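Local structure of pancreatic lipase related protein 2 (Equus caballus, 1W52) at residues Y271-F282 and L329-W340. The protein probably hydrolyses galactolipids and triacylglycerols, releasing fatty acids from the glycerol backbone as a secreted lipase of the alpha/beta hydrolase superfamily. Numbering follows the deposited sequence.
Sequences YYSSSILNPDGF and LNTGESGDYTSW
Tyr271 meets Thr331 and Tyr337 where the C-terminal end of helix 257-277 of the alpha/beta hydrolase fold packs against the loop that joins strand 325-329 to strand 340-344. Thr331 CG2 sits 3.6 Å from the Tyr271 ring centroid, 7° off the normal, a CH-pi contact over the face. The same ring turns its edge to the face of Tyr337, centroids 5.5 Å apart and planes at 73°, a T-shaped pair. Thr331 OG1 is hydrogen-bonded to Asn231 ND2. A serine in place of Tyr271 would probably leave the Thr331 methyl without its ring face and open a gap beside Tyr337.

Apolar packing continues through Phe282: its CB lies 4.0 Å from Leu329 CD1, and Thr331 CG2 meets its ring edge. Thr338 CG2 rests 3.6 Å from Gly281 CA.

Among polar contacts, Ser339 N gives a weak hydrogen bond to Gly281 O, 3.4 Å long. The chi1 of Ser274, 164°, swings OG away from the backbone N and toward the turn Ser334-Tyr337, where Ser274 OG donates to Asp336 O at 2.7 Å, in the carbonyl plane on a lone pair.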
ATOM      1  N   TYR A 271       5.166  -0.796   1.928  1.00 21.57           N
ATOM      2  CA  TYR A 271       4.080  -1.137   2.783  1.00 21.84           C
ATOM      3  C   TYR A 271       3.637  -2.562   2.447  1.00 22.33           C
ATOM      4  O   TYR A 271       3.434  -3.404   3.333  1.00 23.26           O
ATOM      5  CB  TYR A 271       2.923  -0.187   2.595  1.00 21.61           C
ATOM      6  CG  TYR A 271       3.189   1.269   2.880  1.00 23.90           C
ATOM      7  CD1 TYR A 271       4.171   1.683   3.747  1.00 26.25           C
ATOM      8  CD2 TYR A 271       2.419   2.247   2.281  1.00 28.18           C
ATOM      9  CE1 TYR A 271       4.391   3.038   3.980  1.00 27.69           C
ATOM     10  CE2 TYR A 271       2.637   3.607   2.515  1.00 28.66           C
ATOM     11  CZ  TYR A 271       3.622   3.995   3.362  1.00 27.74           C
ATOM     12  OH  TYR A 271       3.832   5.343   3.597  1.00 29.79           O
ATOM     13  N   TYR A 272       3.502  -2.864   1.164  1.00 21.75           N
ATOM     14  CA  TYR A 272       3.005  -4.167   0.819  1.00 20.90           C
ATOM     15  C   TYR A 272       3.942  -5.219   1.369  1.00 20.08           C
ATOM     16  O   TYR A 272       3.543  -6.082   2.109  1.00 19.50           O
ATOM     17  CB  TYR A 272       2.878  -4.327  -0.685  1.00 21.44           C
ATOM     18  CG  TYR A 272       2.232  -5.656  -1.082  1.00 20.24           C
ATOM     19  CD1 TYR A 272       2.983  -6.818  -1.158  1.00 18.71           C
ATOM     20  CD2 TYR A 272       0.905  -5.722  -1.402  1.00 19.38           C
ATOM     21  CE1 TYR A 272       2.431  -7.996  -1.544  1.00 20.40           C
ATOM     22  CE2 TYR A 272       0.329  -6.916  -1.784  1.00 20.39           C
ATOM     23  CZ  TYR A 272       1.096  -8.052  -1.848  1.00 20.09           C
ATOM     24  OH  TYR A 272       0.552  -9.246  -2.217  1.00 15.23           O
ATOM     25  N   SER A 273       5.189  -5.177   0.980  1.00 19.32           N
ATOM     26  CA  SER A 273       6.086  -6.208   1.449  1.00 19.75           C
ATOM     27  C   SER A 273       6.016  -6.407   2.993  1.00 20.09           C
ATOM     28  O   SER A 273       6.132  -7.513   3.496  1.00 19.94           O
ATOM     29  CB  SER A 273       7.505  -5.886   1.006  1.00 19.77           C
ATOM     30  OG  SER A 273       8.426  -6.589   1.783  1.00 21.51           O
ATOM     31  N   SER A 274       5.809  -5.354   3.763  1.00 20.95           N
ATOM     32  CA  SER A 274       5.724  -5.510   5.215  1.00 21.31           C
ATOM     33  C   SER A 274       4.419  -6.144   5.646  1.00 21.56           C
ATOM     34  O   SER A 274       4.403  -6.893   6.584  1.00 22.46           O
ATOM     35  CB  SER A 274       5.823  -4.171   5.926  1.00 21.97           C
ATOM     36  OG  SER A 274       5.383  -4.289   7.277  1.00 22.92           O
ATOM     37  N   SER A 275       3.310  -5.806   5.006  1.00 21.84           N
ATOM     38  CA  SER A 275       2.007  -6.512   5.217  1.00 21.59           C
ATOM     39  C   SER A 275       2.071  -8.051   5.017  1.00 22.33           C
ATOM     40  O   SER A 275       1.308  -8.816   5.623  1.00 21.57           O
ATOM     41  CB  SER A 275       0.925  -5.954   4.267  1.00 20.98           C
ATOM     42  OG  SER A 275       0.981  -6.606   3.033  1.00 16.77           O
ATOM     43  N   ILE A 276       2.972  -8.488   4.154  1.00 23.12           N
ATOM     44  CA  ILE A 276       3.178  -9.891   3.969  1.00 24.66           C
ATOM     45  C   ILE A 276       3.469 -10.560   5.290  1.00 25.11           C
ATOM     46  O   ILE A 276       2.863 -11.595   5.594  1.00 24.75           O
ATOM     47  CB  ILE A 276       4.346 -10.127   3.088  1.00 25.70           C
ATOM     48  CG1 ILE A 276       4.022  -9.748   1.633  1.00 25.55           C
ATOM     49  CG2 ILE A 276       4.777 -11.611   3.212  1.00 28.55           C
ATOM     50  CD1 ILE A 276       5.238  -9.907   0.719  1.00 24.38           C
ATOM     51  N   LEU A 277       4.426 -10.003   6.051  1.00 26.20           N
ATOM     52  CA  LEU A 277       4.758 -10.521   7.403  1.00 26.41           C
ATOM     53  C   LEU A 277       3.986  -9.905   8.540  1.00 28.81           C
ATOM     54  O   LEU A 277       4.129 -10.359   9.647  1.00 29.87           O
ATOM     55  CB  LEU A 277       6.216 -10.324   7.723  1.00 25.02           C
ATOM     56  CG  LEU A 277       7.121 -10.803   6.615  1.00 23.46           C
ATOM     57  CD1 LEU A 277       8.498 -11.105   7.110  1.00 21.45           C
ATOM     58  CD2 LEU A 277       6.576 -12.055   6.046  1.00 24.78           C
ATOM     59  N   ASN A 278       3.138  -8.919   8.288  1.00 31.38           N
ATOM     60  CA  ASN A 278       2.537  -8.175   9.369  1.00 33.66           C
ATOM     61  C   ASN A 278       1.136  -7.835   9.078  1.00 35.81           C
ATOM     62  O   ASN A 278       0.730  -6.693   9.253  1.00 36.54           O
ATOM     63  CB  ASN A 278       3.289  -6.867   9.579  1.00 34.21           C
ATOM     64  CG  ASN A 278       4.695  -7.092  10.077  1.00 34.22           C
ATOM     65  OD1 ASN A 278       4.877  -7.375  11.255  1.00 34.07           O
ATOM     66  ND2 ASN A 278       5.690  -6.984   9.189  1.00 32.86           N
ATOM     67  N   PRO A 279       0.372  -8.833   8.695  1.00 38.38           N
ATOM     68  CA  PRO A 279      -0.981  -8.614   8.155  1.00 39.94           C
ATOM     69  C   PRO A 279      -1.793  -7.589   8.943  1.00 41.64           C
ATOM     70  O   PRO A 279      -2.482  -6.773   8.359  1.00 41.63           O
ATOM     71  CB  PRO A 279      -1.640  -9.984   8.318  1.00 40.49           C
ATOM     72  CG  PRO A 279      -0.593 -10.870   9.144  1.00 40.14           C
ATOM     73  CD  PRO A 279       0.728 -10.255   8.851  1.00 38.44           C
ATOM     74  N   ASP A 280      -1.713  -7.640  10.274  1.00 44.00           N
ATOM     75  CA  ASP A 280      -2.588  -6.828  11.131  1.00 45.83           C
ATOM     76  C   ASP A 280      -2.080  -5.411  11.205  1.00 44.39           C
ATOM     77  O   ASP A 280      -2.524  -4.616  12.037  1.00 45.03           O
ATOM     78  CB  ASP A 280      -2.668  -7.413  12.551  1.00 47.40           C
ATOM     79  CG  ASP A 280      -3.270  -8.828  12.570  1.00 52.84           C
ATOM     80  OD1 ASP A 280      -4.446  -9.006  12.105  1.00 56.98           O
ATOM     81  OD2 ASP A 280      -2.619  -9.816  13.025  1.00 59.90           O
ATOM     82  N   GLY A 281      -1.135  -5.103  10.330  1.00 42.13           N
ATOM     83  CA  GLY A 281      -0.318  -3.930  10.481  1.00 40.11           C
ATOM     84  C   GLY A 281      -0.857  -2.721   9.762  1.00 37.40           C
ATOM     85  O   GLY A 281      -0.389  -1.588   9.995  1.00 37.68           O
ATOM     86  N   PHE A 282      -1.827  -2.963   8.882  1.00 33.20           N
ATOM     87  CA  PHE A 282      -2.263  -1.945   7.938  1.00 29.76           C
ATOM     88  C   PHE A 282      -3.718  -2.122   7.668  1.00 28.61           C
ATOM     89  O   PHE A 282      -4.086  -2.501   6.575  1.00 28.10           O
ATOM     90  CB  PHE A 282      -1.516  -2.042   6.606  1.00 28.33           C
ATOM     91  CG  PHE A 282      -0.013  -2.132   6.718  1.00 24.67           C
ATOM     92  CD1 PHE A 282       0.781  -1.049   6.451  1.00 20.25           C
ATOM     93  CD2 PHE A 282       0.621  -3.335   7.007  1.00 22.70           C
ATOM     94  CE1 PHE A 282       2.181  -1.168   6.494  1.00 18.88           C
ATOM     95  CE2 PHE A 282       2.050  -3.436   7.053  1.00 20.00           C
ATOM     96  CZ  PHE A 282       2.803  -2.357   6.815  1.00 16.83           C
ATOM     97  N   LEU A 329      -6.085   5.103   5.964  1.00 22.82           N
ATOM     98  CA  LEU A 329      -5.373   4.621   7.118  1.00 22.91           C
ATOM     99  C   LEU A 329      -4.052   5.426   7.247  1.00 25.17           C
ATOM    100  O   LEU A 329      -3.744   6.257   6.374  1.00 25.35           O
ATOM    101  CB  LEU A 329      -5.118   3.130   6.972  1.00 21.15           C
ATOM    102  CG  LEU A 329      -4.164   2.798   5.844  1.00 18.15           C
ATOM    103  CD1 LEU A 329      -3.386   1.460   6.123  1.00 17.78           C
ATOM    104  CD2 LEU A 329      -4.879   2.808   4.522  1.00 14.05           C
ATOM    105  N   ASN A 330      -3.281   5.177   8.304  1.00 26.84           N
ATOM    106  CA  ASN A 330      -2.000   5.832   8.443  1.00 29.00           C
ATOM    107  C   ASN A 330      -0.889   4.826   8.746  1.00 30.53           C
ATOM    108  O   ASN A 330      -0.989   4.066   9.687  1.00 31.00           O
ATOM    109  CB  ASN A 330      -2.061   6.925   9.551  1.00 29.48           C
ATOM    110  CG  ASN A 330      -2.867   8.194   9.142  1.00 29.65           C
ATOM    111  OD1 ASN A 330      -3.541   8.829  10.003  1.00 30.81           O
ATOM    112  ND2 ASN A 330      -2.808   8.560   7.857  1.00 25.81           N
ATOM    113  N   THR A 331       0.190   4.854   7.981  1.00 32.71           N
ATOM    114  CA  THR A 331       1.352   4.026   8.277  1.00 35.09           C
ATOM    115  C   THR A 331       2.317   4.646   9.262  1.00 37.69           C
ATOM    116  O   THR A 331       2.165   5.764   9.682  1.00 36.77           O
ATOM    117  CB  THR A 331       2.133   3.760   6.999  1.00 34.92           C
ATOM    118  OG1 THR A 331       2.345   5.014   6.327  1.00 36.06           O
ATOM    119  CG2 THR A 331       1.321   2.870   6.062  1.00 34.08           C
ATOM    120  N   GLY A 332       3.346   3.889   9.593  1.00 41.98           N
ATOM    121  CA  GLY A 332       4.476   4.412  10.317  1.00 45.62           C
ATOM    122  C   GLY A 332       5.441   5.162   9.422  1.00 49.22           C
ATOM    123  O   GLY A 332       5.325   5.095   8.203  1.00 49.78           O
ATOM    124  N   GLU A 333       6.383   5.866  10.061  1.00 53.53           N
ATOM    125  CA  GLU A 333       7.471   6.599   9.410  1.00 57.47           C
ATOM    126  C   GLU A 333       8.586   5.661   8.953  1.00 55.21           C
ATOM    127  O   GLU A 333       9.277   6.020   8.020  1.00 55.33           O
ATOM    128  CB  GLU A 333       8.096   7.675  10.359  1.00 61.71           C
ATOM    129  CG  GLU A 333       7.277   8.953  10.687  1.00 73.49           C
ATOM    130  CD  GLU A 333       6.157   8.761  11.749  1.00 85.36           C
ATOM    131  OE1 GLU A 333       6.377   8.056  12.768  1.00 91.55           O
ATOM    132  OE2 GLU A 333       5.038   9.325  11.577  1.00 91.29           O
ATOM    133  N   SER A 334       8.782   4.492   9.594  1.00 53.54           N
ATOM    134  CA  SER A 334       9.898   3.565   9.229  1.00 52.28           C
ATOM    135  C   SER A 334       9.921   2.096   9.753  1.00 50.73           C
ATOM    136  O   SER A 334       9.128   1.692  10.568  1.00 50.01           O
ATOM    137  CB  SER A 334      11.227   4.206   9.613  1.00 52.35           C
ATOM    138  OG  SER A 334      11.096   4.835  10.871  1.00 53.02           O
ATOM    139  N   GLY A 335      10.867   1.317   9.243  1.00 49.61           N
ATOM    140  CA  GLY A 335      11.070  -0.049   9.664  1.00 49.21           C
ATOM    141  C   GLY A 335      10.162  -1.036   8.964  1.00 48.81           C
ATOM    142  O   GLY A 335      10.454  -1.458   7.845  1.00 49.95           O
ATOM    143  N   ASP A 336       9.087  -1.430   9.650  1.00 47.52           N
ATOM    144  CA  ASP A 336       7.988  -2.235   9.098  1.00 45.67           C
ATOM    145  C   ASP A 336       6.690  -1.340   8.876  1.00 42.67           C
ATOM    146  O   ASP A 336       5.683  -1.790   8.298  1.00 43.21           O
ATOM    147  CB  ASP A 336       7.729  -3.435  10.037  1.00 46.24           C
ATOM    148  CG  ASP A 336       6.924  -3.036  11.299  1.00 48.46           C
ATOM    149  OD1 ASP A 336       7.157  -1.955  11.871  1.00 52.67           O
ATOM    150  OD2 ASP A 336       6.025  -3.720  11.799  1.00 49.98           O
ATOM    151  N   TYR A 337       6.730  -0.084   9.314  1.00 38.03           N
ATOM    152  CA  TYR A 337       5.684   0.898   9.026  1.00 35.40           C
ATOM    153  C   TYR A 337       4.299   0.525   9.540  1.00 34.02           C
ATOM    154  O   TYR A 337       3.281   1.016   9.032  1.00 31.55           O
ATOM    155  CB  TYR A 337       5.555   1.203   7.519  1.00 35.25           C
ATOM    156  CG  TYR A 337       6.852   1.451   6.744  1.00 33.76           C
ATOM    157  CD1 TYR A 337       7.484   0.415   6.089  1.00 31.57           C
ATOM    158  CD2 TYR A 337       7.411   2.737   6.636  1.00 31.65           C
ATOM    159  CE1 TYR A 337       8.630   0.610   5.423  1.00 31.03           C
ATOM    160  CE2 TYR A 337       8.562   2.946   5.940  1.00 28.68           C
ATOM    161  CZ  TYR A 337       9.176   1.871   5.335  1.00 29.91           C
ATOM    162  OH  TYR A 337      10.331   2.002   4.585  1.00 30.04           O
ATOM    163  N   THR A 338       4.240  -0.310  10.564  1.00 33.59           N
ATOM    164  CA  THR A 338       2.934  -0.703  11.097  1.00 33.86           C
ATOM    165  C   THR A 338       2.438   0.298  12.109  1.00 35.29           C
ATOM    166  O   THR A 338       3.176   0.718  12.960  1.00 35.97           O
ATOM    167  CB  THR A 338       2.994  -2.069  11.738  1.00 33.19           C
ATOM    168  OG1 THR A 338       4.157  -2.188  12.562  1.00 31.77           O
ATOM    169  CG2 THR A 338       3.203  -3.123  10.683  1.00 33.57           C
ATOM    170  N   SER A 339       1.191   0.702  12.000  1.00 37.21           N
ATOM    171  CA  SER A 339       0.605   1.580  12.975  1.00 38.64           C
ATOM    172  C   SER A 339      -0.774   1.047  13.297  1.00 39.48           C
ATOM    173  O   SER A 339      -1.468   0.479  12.451  1.00 40.92           O
ATOM    174  CB  SER A 339       0.486   3.003  12.450  1.00 39.29           C
ATOM    175  OG  SER A 339      -0.750   3.620  12.866  1.00 40.48           O
ATOM    176  N   TRP A 340      -1.185   1.238  14.527  1.00 39.19           N
ATOM    177  CA  TRP A 340      -2.505   0.860  14.894  1.00 38.74           C
ATOM    178  C   TRP A 340      -3.249   2.080  15.330  1.00 39.78           C
ATOM    179  O   TRP A 340      -2.672   3.020  15.839  1.00 41.13           O
ATOM    180  CB  TRP A 340      -2.400  -0.127  16.006  1.00 38.04           C
ATOM    181  CG  TRP A 340      -2.112  -1.466  15.492  1.00 35.16           C
ATOM    182  CD1 TRP A 340      -3.021  -2.390  15.178  1.00 31.95           C
ATOM    183  CD2 TRP A 340      -0.825  -2.048  15.213  1.00 31.37           C
ATOM    184  NE1 TRP A 340      -2.403  -3.528  14.724  1.00 33.03           N
ATOM    185  CE2 TRP A 340      -1.050  -3.350  14.751  1.00 31.57           C
ATOM    186  CE3 TRP A 340       0.483  -1.600  15.301  1.00 31.90           C
ATOM    187  CZ2 TRP A 340      -0.017  -4.235  14.387  1.00 33.27           C
ATOM    188  CZ3 TRP A 340       1.556  -2.515  14.937  1.00 34.06           C
ATOM    189  CH2 TRP A 340       1.280  -3.802  14.496  1.00 32.88           C
TER